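Local coordinates for protein porin (Rhodobacter capsulatus, PDB 2POR) that forms trimeric outer-membrane channels through which small hydrophilic solutes up to about 0.6 kDa diffuse passively, at residues Gly56-Val61 with Gly107-Thr112; Asn100-Leu105 with Asn196-Tyr201; Val118-Tyr123 with Ser129-Met134. One frame throughout, in Å; residues are numbered along the deposited sequence.

Interaction 1: residues Gly56-Val61 with Gly107-Thr112; sequences GEDGTV and GDERLT. With CA (calcium ion), chain B.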
loop_
_atom_site.group_PDB
_atom_site.type_symbol
_atom_site.label_atom_id
_atom_site.label_comp_id
_atom_site.label_asym_id
_atom_site.label_seq_id
_atom_site.Cartn_x
_atom_site.Cartn_y
_atom_site.Cartn_z
ATOM N N GLY A 56 -1.756 2.424 13.579
ATOM C CA GLY A 56 -2.256 1.589 14.673
ATOM C C GLY A 56 -3.583 0.956 14.358
ATOM O O GLY A 56 -4.142 0.149 15.097
ATOM N N GLU A 57 -4.144 1.324 13.209
ATOM C CA GLU A 57 -5.455 0.851 12.816
ATOM C C GLU A 57 -5.462 -0.601 12.360
ATOM O O GLU A 57 -6.475 -1.311 12.485
ATOM C CB GLU A 57 -5.943 1.757 11.696
ATOM C CG GLU A 57 -7.309 1.300 11.192
ATOM C CD GLU A 57 -7.978 2.182 10.147
ATOM O OE1 GLU A 57 -7.311 3.043 9.574
ATOM O OE2 GLU A 57 -9.177 1.991 9.917
ATOM N N ASP A 58 -4.361 -1.029 11.704
ATOM C CA ASP A 58 -4.260 -2.386 11.187
ATOM C C ASP A 58 -2.927 -2.986 11.680
ATOM O O ASP A 58 -2.021 -2.234 12.028
ATOM C CB ASP A 58 -4.228 -2.397 9.691
ATOM C CG ASP A 58 -5.577 -2.062 9.050
ATOM O OD1 ASP A 58 -6.612 -2.521 9.531
ATOM O OD2 ASP A 58 -5.554 -1.355 8.054
ATOM N N GLY A 59 -2.836 -4.305 11.678
ATOM C CA GLY A 59 -1.628 -5.003 12.125
ATOM C C GLY A 59 -1.512 -4.956 13.623
ATOM O O GLY A 59 -2.295 -4.282 14.308
ATOM N N THR A 60 -0.585 -5.702 14.232
ATOM C CA THR A 60 -0.368 -5.641 15.686
ATOM C C THR A 60 1.127 -5.573 16.038
ATOM O O THR A 60 1.938 -5.933 15.175
ATOM C CB THR A 60 -0.944 -6.858 16.432
ATOM O OG1 THR A 60 -0.522 -8.036 15.764
ATOM C CG2 THR A 60 -2.465 -6.816 16.501
ATOM N N VAL A 61 1.468 -5.044 17.215
ATOM C CA VAL A 61 2.821 -4.961 17.753
ATOM C C VAL A 61 2.729 -5.712 19.099
ATOM O O VAL A 61 1.694 -5.618 19.792
ATOM C CB VAL A 61 3.236 -3.486 17.969
ATOM C CG1 VAL A 61 4.640 -3.395 18.564
ATOM C CG2 VAL A 61 3.249 -2.780 16.645
ATOM N N GLY A 107 -13.565 -5.914 20.255
ATOM C CA GLY A 107 -12.313 -6.212 19.564
ATOM C C GLY A 107 -12.622 -6.486 18.127
ATOM O O GLY A 107 -13.750 -6.291 17.659
ATOM N N ASP A 108 -11.580 -6.861 17.407
ATOM C CA ASP A 108 -11.689 -7.216 16.004
ATOM C C ASP A 108 -12.458 -6.165 15.186
ATOM O O ASP A 108 -13.485 -6.430 14.538
ATOM C CB ASP A 108 -12.392 -8.557 15.856
ATOM C CG ASP A 108 -12.204 -9.208 14.496
ATOM O OD1 ASP A 108 -11.328 -8.802 13.736
ATOM O OD2 ASP A 108 -12.902 -10.183 14.184
ATOM N N GLU A 109 -11.918 -4.949 15.344
ATOM C CA GLU A 109 -12.325 -3.757 14.607
ATOM C C GLU A 109 -13.664 -3.150 15.051
ATOM O O GLU A 109 -14.221 -2.339 14.315
ATOM C CB GLU A 109 -12.417 -4.045 13.107
ATOM C CG GLU A 109 -11.115 -4.520 12.498
ATOM C CD GLU A 109 -11.259 -4.774 11.019
ATOM O OE1 GLU A 109 -11.928 -5.744 10.670
ATOM O OE2 GLU A 109 -10.725 -3.981 10.242
ATOM N N ARG A 110 -14.219 -3.480 16.221
ATOM C CA ARG A 110 -15.417 -2.811 16.769
ATOM C C ARG A 110 -15.108 -1.324 16.984
ATOM O O ARG A 110 -15.840 -0.452 16.503
ATOM C CB ARG A 110 -15.837 -3.456 18.108
ATOM C CG ARG A 110 -17.096 -2.878 18.771
ATOM C CD ARG A 110 -18.284 -3.189 17.824
ATOM N NE ARG A 110 -18.650 -4.591 17.978
ATOM C CZ ARG A 110 -19.111 -5.406 17.034
ATOM N NH1 ARG A 110 -19.278 -4.957 15.812
ATOM N NH2 ARG A 110 -19.445 -6.668 17.299
ATOM N N LEU A 111 -14.017 -0.974 17.659
ATOM C CA LEU A 111 -13.640 0.400 17.872
ATOM C C LEU A 111 -12.292 0.783 17.295
ATOM O O LEU A 111 -11.894 1.955 17.336
ATOM C CB LEU A 111 -13.651 0.665 19.351
ATOM C CG LEU A 111 -15.013 0.687 20.013
ATOM C CD1 LEU A 111 -14.908 0.840 21.492
ATOM C CD2 LEU A 111 -15.755 1.876 19.480
ATOM N N THR A 112 -11.540 -0.177 16.739
ATOM C CA THR A 112 -10.203 0.100 16.225
ATOM C C THR A 112 -10.352 1.049 15.044
ATOM O O THR A 112 -11.226 0.818 14.202
ATOM C CB THR A 112 -9.544 -1.222 15.765
ATOM O OG1 THR A 112 -9.837 -2.171 16.789
ATOM C CG2 THR A 112 -8.066 -1.066 15.486
HETATM CA CA CA B . -14.285 -11.817 14.859
HETATM O O HOH W 1 -8.909 -2.100 11.643
HETATM O O HOH W 2 -10.835 0.146 11.587
HETATM O O HOH W 3 -13.738 -13.306 13.160
HETATM O O HOH W 4 -15.624 -13.585 15.405
HETATM O O HOH W 5 -15.909 -10.410 15.985
HETATM O O HOH W 6 -15.820 -11.372 13.102
#
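T112 meets the loop 56-59 with a methyl group: its CG2 sits 3.4 Å from the carbonyl oxygen of E57. That methyl lies anti to the backbone N of T112, which carries it across to the E57-D58 peptide, while OG1 stays beside its own main chain. Most of the remaining polar contact runs through two waters. One bridges E57 O, at 2.7 Å, and E109 OE2, at 3.0 Å. The other joins the E57 carboxylate to the T112 main chain, 2.7 Å from T112 O; E57 reaches it as a fully extended chain (chi1 178°, chi2 175°). The D58 and E109 carboxylates come close, D58 OD1 4.4 Å from E109 OE2, and D74 adds a further negative group beside D58, which would tend to raise the pKa of one of them. D108 and E109 are the central residues of a type I' turn from G107 to R110. D108 carries its carboxylate away from 56-61 and binds a calcium ion through OD2 at 2.2 Å, with E80 and four waters as further ligands. Such an acidic, calcium-binding stretch is consistent with the long loop that folds into the barrel of general porins and narrows the channel.

Interaction 2: residues Asn100-Leu105 with Asn196-Tyr201; sequences NDIPYL and NVKAYY. With CA (calcium ion), chain C.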
loop_
_atom_site.group_PDB
_atom_site.type_symbol
_atom_site.label_atom_id
_atom_site.label_comp_id
_atom_site.label_asym_id
_atom_site.label_seq_id
_atom_site.Cartn_x
_atom_site.Cartn_y
_atom_site.Cartn_z
ATOM N N ASN A 100 -19.437 -17.842 9.489
ATOM C CA ASN A 100 -18.980 -18.800 10.504
ATOM C C ASN A 100 -18.492 -18.111 11.742
ATOM O O ASN A 100 -18.242 -18.733 12.762
ATOM C CB ASN A 100 -17.853 -19.648 9.884
ATOM C CG ASN A 100 -16.621 -18.815 9.556
ATOM O OD1 ASN A 100 -16.650 -17.874 8.760
ATOM N ND2 ASN A 100 -15.494 -19.099 10.189
ATOM N N ASP A 101 -18.279 -16.806 11.725
ATOM C CA ASP A 101 -17.688 -16.091 12.837
ATOM C C ASP A 101 -18.571 -16.068 14.035
ATOM O O ASP A 101 -19.776 -15.931 13.896
ATOM C CB ASP A 101 -17.382 -14.655 12.435
ATOM C CG ASP A 101 -16.520 -14.516 11.177
ATOM O OD1 ASP A 101 -16.574 -15.261 10.168
ATOM O OD2 ASP A 101 -15.728 -13.601 11.235
ATOM N N ILE A 102 -18.040 -16.232 15.219
ATOM C CA ILE A 102 -18.864 -16.166 16.394
ATOM C C ILE A 102 -19.110 -14.671 16.666
ATOM O O ILE A 102 -18.192 -13.864 16.466
ATOM C CB ILE A 102 -18.109 -16.919 17.559
ATOM C CG1 ILE A 102 -18.184 -18.437 17.316
ATOM C CG2 ILE A 102 -18.691 -16.561 18.934
ATOM C CD1 ILE A 102 -17.410 -19.250 18.410
ATOM N N PRO A 103 -20.313 -14.251 17.136
ATOM C CA PRO A 103 -20.679 -12.842 17.277
ATOM C C PRO A 103 -20.148 -12.211 18.536
ATOM O O PRO A 103 -20.904 -11.945 19.481
ATOM C CB PRO A 103 -22.204 -12.856 17.180
ATOM C CG PRO A 103 -22.591 -14.188 17.781
ATOM C CD PRO A 103 -21.508 -15.115 17.268
ATOM N N TYR A 104 -18.835 -11.968 18.597
ATOM C CA TYR A 104 -18.295 -11.333 19.776
ATOM C C TYR A 104 -18.675 -9.859 19.733
ATOM O O TYR A 104 -18.751 -9.248 18.670
ATOM C CB TYR A 104 -16.753 -11.477 19.840
ATOM C CG TYR A 104 -16.350 -12.953 19.936
ATOM C CD1 TYR A 104 -16.467 -13.608 21.141
ATOM C CD2 TYR A 104 -15.865 -13.637 18.826
ATOM C CE1 TYR A 104 -16.096 -14.944 21.220
ATOM C CE2 TYR A 104 -15.491 -14.971 18.912
ATOM C CZ TYR A 104 -15.619 -15.600 20.124
ATOM O OH TYR A 104 -15.312 -16.921 20.275
ATOM N N LEU A 105 -18.906 -9.321 20.923
ATOM C CA LEU A 105 -19.274 -7.931 21.073
ATOM C C LEU A 105 -18.101 -6.978 20.898
ATOM O O LEU A 105 -18.303 -5.880 20.381
ATOM C CB LEU A 105 -19.944 -7.728 22.480
ATOM C CG LEU A 105 -20.527 -6.323 22.890
ATOM C CD1 LEU A 105 -21.724 -6.003 21.993
ATOM C CD2 LEU A 105 -20.954 -6.324 24.345
ATOM N N ASN A 196 -13.371 -32.146 15.090
ATOM C CA ASN A 196 -13.309 -31.007 15.985
ATOM C C ASN A 196 -14.742 -30.583 16.249
ATOM O O ASN A 196 -15.550 -30.608 15.304
ATOM C CB ASN A 196 -12.573 -29.894 15.308
ATOM C CG ASN A 196 -11.120 -30.243 15.042
ATOM O OD1 ASN A 196 -10.304 -30.319 15.962
ATOM N ND2 ASN A 196 -10.733 -30.466 13.794
ATOM N N VAL A 197 -15.117 -30.247 17.471
ATOM C CA VAL A 197 -16.465 -29.814 17.751
ATOM C C VAL A 197 -16.275 -28.521 18.513
ATOM O O VAL A 197 -15.383 -28.440 19.354
ATOM C CB VAL A 197 -17.210 -30.845 18.608
ATOM C CG1 VAL A 197 -18.605 -30.346 18.943
ATOM C CG2 VAL A 197 -17.421 -32.114 17.813
ATOM N N LYS A 198 -17.029 -27.469 18.210
ATOM C CA LYS A 198 -16.925 -26.203 18.921
ATOM C C LYS A 198 -18.389 -25.792 19.109
ATOM O O LYS A 198 -19.233 -26.012 18.217
ATOM C CB LYS A 198 -16.164 -25.179 18.070
ATOM C CG LYS A 198 -15.951 -23.920 18.895
ATOM C CD LYS A 198 -15.161 -22.826 18.198
ATOM C CE LYS A 198 -13.731 -23.290 17.997
ATOM N NZ LYS A 198 -12.867 -22.248 17.454
ATOM N N ALA A 199 -18.692 -25.253 20.283
ATOM C CA ALA A 199 -20.043 -24.817 20.617
ATOM C C ALA A 199 -19.974 -23.622 21.541
ATOM O O ALA A 199 -18.991 -23.488 22.288
ATOM C CB ALA A 199 -20.809 -25.893 21.351
ATOM N N TYR A 200 -20.951 -22.704 21.522
ATOM C CA TYR A 200 -20.913 -21.583 22.453
ATOM C C TYR A 200 -22.370 -21.192 22.755
ATOM O O TYR A 200 -23.275 -21.549 21.998
ATOM C CB TYR A 200 -20.171 -20.364 21.852
ATOM C CG TYR A 200 -20.955 -19.683 20.715
ATOM C CD1 TYR A 200 -20.949 -20.192 19.420
ATOM C CD2 TYR A 200 -21.743 -18.557 21.012
ATOM C CE1 TYR A 200 -21.730 -19.592 18.428
ATOM C CE2 TYR A 200 -22.525 -17.957 20.030
ATOM C CZ TYR A 200 -22.518 -18.476 18.747
ATOM O OH TYR A 200 -23.324 -17.865 17.794
ATOM N N TYR A 201 -22.554 -20.436 23.802
ATOM C CA TYR A 201 -23.823 -19.861 24.114
ATOM C C TYR A 201 -23.451 -18.459 24.577
ATOM O O TYR A 201 -22.490 -18.280 25.339
ATOM C CB TYR A 201 -24.476 -20.687 25.216
ATOM C CG TYR A 201 -25.695 -19.957 25.753
ATOM C CD1 TYR A 201 -26.875 -20.063 25.045
ATOM C CD2 TYR A 201 -25.587 -19.182 26.905
ATOM C CE1 TYR A 201 -27.977 -19.378 25.491
ATOM C CE2 TYR A 201 -26.689 -18.490 27.349
ATOM C CZ TYR A 201 -27.872 -18.605 26.631
ATOM O OH TYR A 201 -28.998 -17.922 27.060
HETATM CA CA CA C . -15.716 -15.843 8.173
HETATM O O HOH W 7 -13.880 -17.020 9.153
HETATM O O HOH W 8 -14.476 -14.092 8.829
#
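Y200 lays its ring over I102, and P103 takes up the phenol end. From CA the CB bond of Y200 points toward the loop 100-105, and chi1 of 70° puts CG between the backbone N and the carbonyl carbon, which swings the ring over I102. CD1 touches I102 CD1 at 3.8 Å, and CE1 lies 3.9 Å from I102 CG1. I102 CG2 stands above the ring centre, 4.0 Å from the centroid and only 3° off the normal, a CH-pi contact. The same methyl lies over a face of the Y104 ring, so it is sandwiched between two tyrosines. Farther out, Y200 CZ is 3.8 Å from P103 CD, and the OH comes within 3.3 Å of that carbon before ending in a hydrogen bond to Q250. Shortening Y200 to an alanine is likely to strip one aromatic face from the I102 methyl and leave Q250 without its phenol partner. K198 adds its CD, 4.2 Å from I102 CD1, and sends NZ on to the carbonyls of F83 and D85. N100 and D101 bind calcium with D93 and D95. The segments thus meet by dispersion and CH-pi contacts; the polar ends of Y200 and K198 find partners outside them.

Interaction 3: residues Val118-Tyr123 with Ser129-Met134; sequences VLLYTY and SVAASM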
loop_
_atom_site.group_PDB
_atom_site.type_symbol
_atom_site.label_atom_id
_atom_site.label_comp_id
_atom_site.label_asym_id
_atom_site.label_seq_id
_atom_site.Cartn_x
_atom_site.Cartn_y
_atom_site.Cartn_z
ATOM N N VAL A 118 -6.316 -0.911 19.736
ATOM C CA VAL A 118 -6.853 -1.475 20.978
ATOM C C VAL A 118 -5.761 -2.404 21.590
ATOM O O VAL A 118 -4.737 -2.694 20.944
ATOM C CB VAL A 118 -8.218 -2.268 20.722
ATOM C CG1 VAL A 118 -9.181 -1.136 20.209
ATOM C CG2 VAL A 118 -8.235 -3.398 19.671
ATOM N N LEU A 119 -5.946 -2.872 22.815
ATOM C CA LEU A 119 -4.980 -3.657 23.586
ATOM C C LEU A 119 -5.419 -5.079 23.891
ATOM O O LEU A 119 -6.588 -5.302 24.237
ATOM C CB LEU A 119 -4.737 -2.886 24.855
ATOM C CG LEU A 119 -3.682 -3.421 25.747
ATOM C CD1 LEU A 119 -2.356 -3.010 25.176
ATOM C CD2 LEU A 119 -3.821 -2.850 27.112
ATOM N N LEU A 120 -4.595 -6.129 23.813
ATOM C CA LEU A 120 -5.025 -7.477 24.179
ATOM C C LEU A 120 -3.902 -8.030 25.041
ATOM O O LEU A 120 -2.734 -7.906 24.678
ATOM C CB LEU A 120 -5.166 -8.387 22.991
ATOM C CG LEU A 120 -5.390 -9.858 23.235
ATOM C CD1 LEU A 120 -6.685 -10.066 24.004
ATOM C CD2 LEU A 120 -5.447 -10.587 21.888
ATOM N N TYR A 121 -4.208 -8.548 26.201
ATOM C CA TYR A 121 -3.219 -9.148 27.076
ATOM C C TYR A 121 -3.549 -10.631 27.141
ATOM O O TYR A 121 -4.728 -10.944 27.346
ATOM C CB TYR A 121 -3.302 -8.529 28.463
ATOM C CG TYR A 121 -2.545 -9.342 29.510
ATOM C CD1 TYR A 121 -1.158 -9.334 29.563
ATOM C CD2 TYR A 121 -3.287 -10.130 30.361
ATOM C CE1 TYR A 121 -0.522 -10.134 30.482
ATOM C CE2 TYR A 121 -2.665 -10.937 31.278
ATOM C CZ TYR A 121 -1.291 -10.929 31.328
ATOM O OH TYR A 121 -0.697 -11.764 32.257
ATOM N N THR A 122 -2.585 -11.576 26.987
ATOM C CA THR A 122 -2.869 -12.989 27.155
ATOM C C THR A 122 -1.768 -13.581 28.037
ATOM O O THR A 122 -0.644 -13.053 28.129
ATOM C CB THR A 122 -2.884 -13.727 25.830
ATOM O OG1 THR A 122 -1.758 -13.239 25.124
ATOM C CG2 THR A 122 -4.128 -13.477 24.993
ATOM N N TYR A 123 -2.149 -14.680 28.658
ATOM C CA TYR A 123 -1.257 -15.411 29.538
ATOM C C TYR A 123 -1.672 -16.855 29.631
ATOM O O TYR A 123 -2.856 -17.150 29.799
ATOM C CB TYR A 123 -1.314 -14.801 30.897
ATOM C CG TYR A 123 -0.512 -15.562 31.933
ATOM C CD1 TYR A 123 0.832 -15.287 32.009
ATOM C CD2 TYR A 123 -1.137 -16.485 32.748
ATOM C CE1 TYR A 123 1.596 -15.949 32.930
ATOM C CE2 TYR A 123 -0.385 -17.155 33.673
ATOM C CZ TYR A 123 0.969 -16.873 33.745
ATOM O OH TYR A 123 1.749 -17.538 34.664
ATOM N N SER A 129 -5.651 -20.712 30.529
ATOM C CA SER A 129 -5.390 -19.491 29.777
ATOM C C SER A 129 -6.310 -18.353 30.196
ATOM O O SER A 129 -7.473 -18.607 30.516
ATOM C CB SER A 129 -5.595 -19.730 28.305
ATOM O OG SER A 129 -4.763 -20.732 27.747
ATOM N N VAL A 130 -5.799 -17.137 30.287
ATOM C CA VAL A 130 -6.614 -15.965 30.535
ATOM C C VAL A 130 -6.302 -14.870 29.526
ATOM O O VAL A 130 -5.168 -14.770 29.036
ATOM C CB VAL A 130 -6.393 -15.362 31.888
ATOM C CG1 VAL A 130 -7.107 -16.262 32.817
ATOM C CG2 VAL A 130 -4.937 -15.151 32.211
ATOM N N ALA A 131 -7.287 -14.040 29.178
ATOM C CA ALA A 131 -7.080 -12.921 28.248
ATOM C C ALA A 131 -7.849 -11.693 28.761
ATOM O O ALA A 131 -8.842 -11.836 29.508
ATOM C CB ALA A 131 -7.571 -13.340 26.851
ATOM N N ALA A 132 -7.382 -10.484 28.494
ATOM C CA ALA A 132 -8.082 -9.280 28.918
ATOM C C ALA A 132 -7.848 -8.241 27.835
ATOM O O ALA A 132 -6.750 -8.164 27.283
ATOM C CB ALA A 132 -7.517 -8.774 30.246
ATOM N N SER A 133 -8.832 -7.446 27.443
ATOM C CA SER A 133 -8.651 -6.484 26.364
ATOM C C SER A 133 -9.384 -5.167 26.661
ATOM O O SER A 133 -10.304 -5.166 27.492
ATOM C CB SER A 133 -9.184 -7.098 25.103
ATOM O OG SER A 133 -10.456 -7.711 25.313
ATOM N N MET A 134 -9.022 -4.039 26.073
ATOM C CA MET A 134 -9.762 -2.798 26.270
ATOM C C MET A 134 -9.382 -1.790 25.207
ATOM O O MET A 134 -8.314 -1.947 24.587
ATOM C CB MET A 134 -9.444 -2.229 27.640
ATOM C CG MET A 134 -8.007 -1.733 27.751
ATOM S SD MET A 134 -7.608 -1.014 29.356
ATOM C CE MET A 134 -8.629 0.432 29.349
#
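Y121 N gives the shortest hydrogen bond between 118-123 and 129-134, 2.8 Å to A132 O with an N-H...O angle of 166°. A132 N returns a bond to Y121 O at 2.9 Å, making Y121 and A132 a hydrogen-bonded antiparallel pair. L119-M134 and Y123-V130 are paired the same way, although M134 N to L119 O is weak at 3.3 Å. Between them L120-S133 and T122-A131 are non-hydrogen-bonded pairs, where CA-H...O contacts fill in, such as A131 CA to Y121 O at 3.2 Å. On the face of L119, Y121 and Y123, A132 CB sits at the edge of the Y121 ring, near its plane. CG anti to the backbone N (chi1 175°) lays the Y123 ring alongside V130, whose CG2 lies at the ring edge and packs 3.9 Å from Y123 CB. L119 and M134 pack on F21 of a neighbouring subunit, and detergent touches M134. The face of L120, T122, A131 and S133 mixes small, polar and apolar side chains: T122 CG2 meets A131 CB at 3.9 Å, L120 CD1 rests 4.0 Å from S133 CB, and S133 OG bonds to A78 N at helix 78-83. The six bonds here serve alternate residues, those between them pairing with strands 68-73 and 148-158, which leaves one face to apolar and aromatic groups suited to lipid and subunit packing and the other to the barrel interior.

All three contacts belong to one 16-stranded antiparallel barrel. Interaction 1 closes before interaction 3 opens, its segments alternate with those of interaction 2, and interaction 3 is nested inside the loop that interaction 2 closes. The centres of interactions 1 and 3 lie about 13 Å apart; interaction 2 is centred about 19 Å from interaction 3 and about 21 Å from interaction 1. Interactions 1 and 2 share the long loop between helix 78-83 and strand 118-125, joined by a probable hydrogen bond from R110 NE to L105 O; T112 packs on V118 to connect interactions 1 and 3. Interactions 1 and 2 hold that loop against separate parts of the barrel, while interaction 3 builds the wall beside it, consistent with a fixed channel constriction.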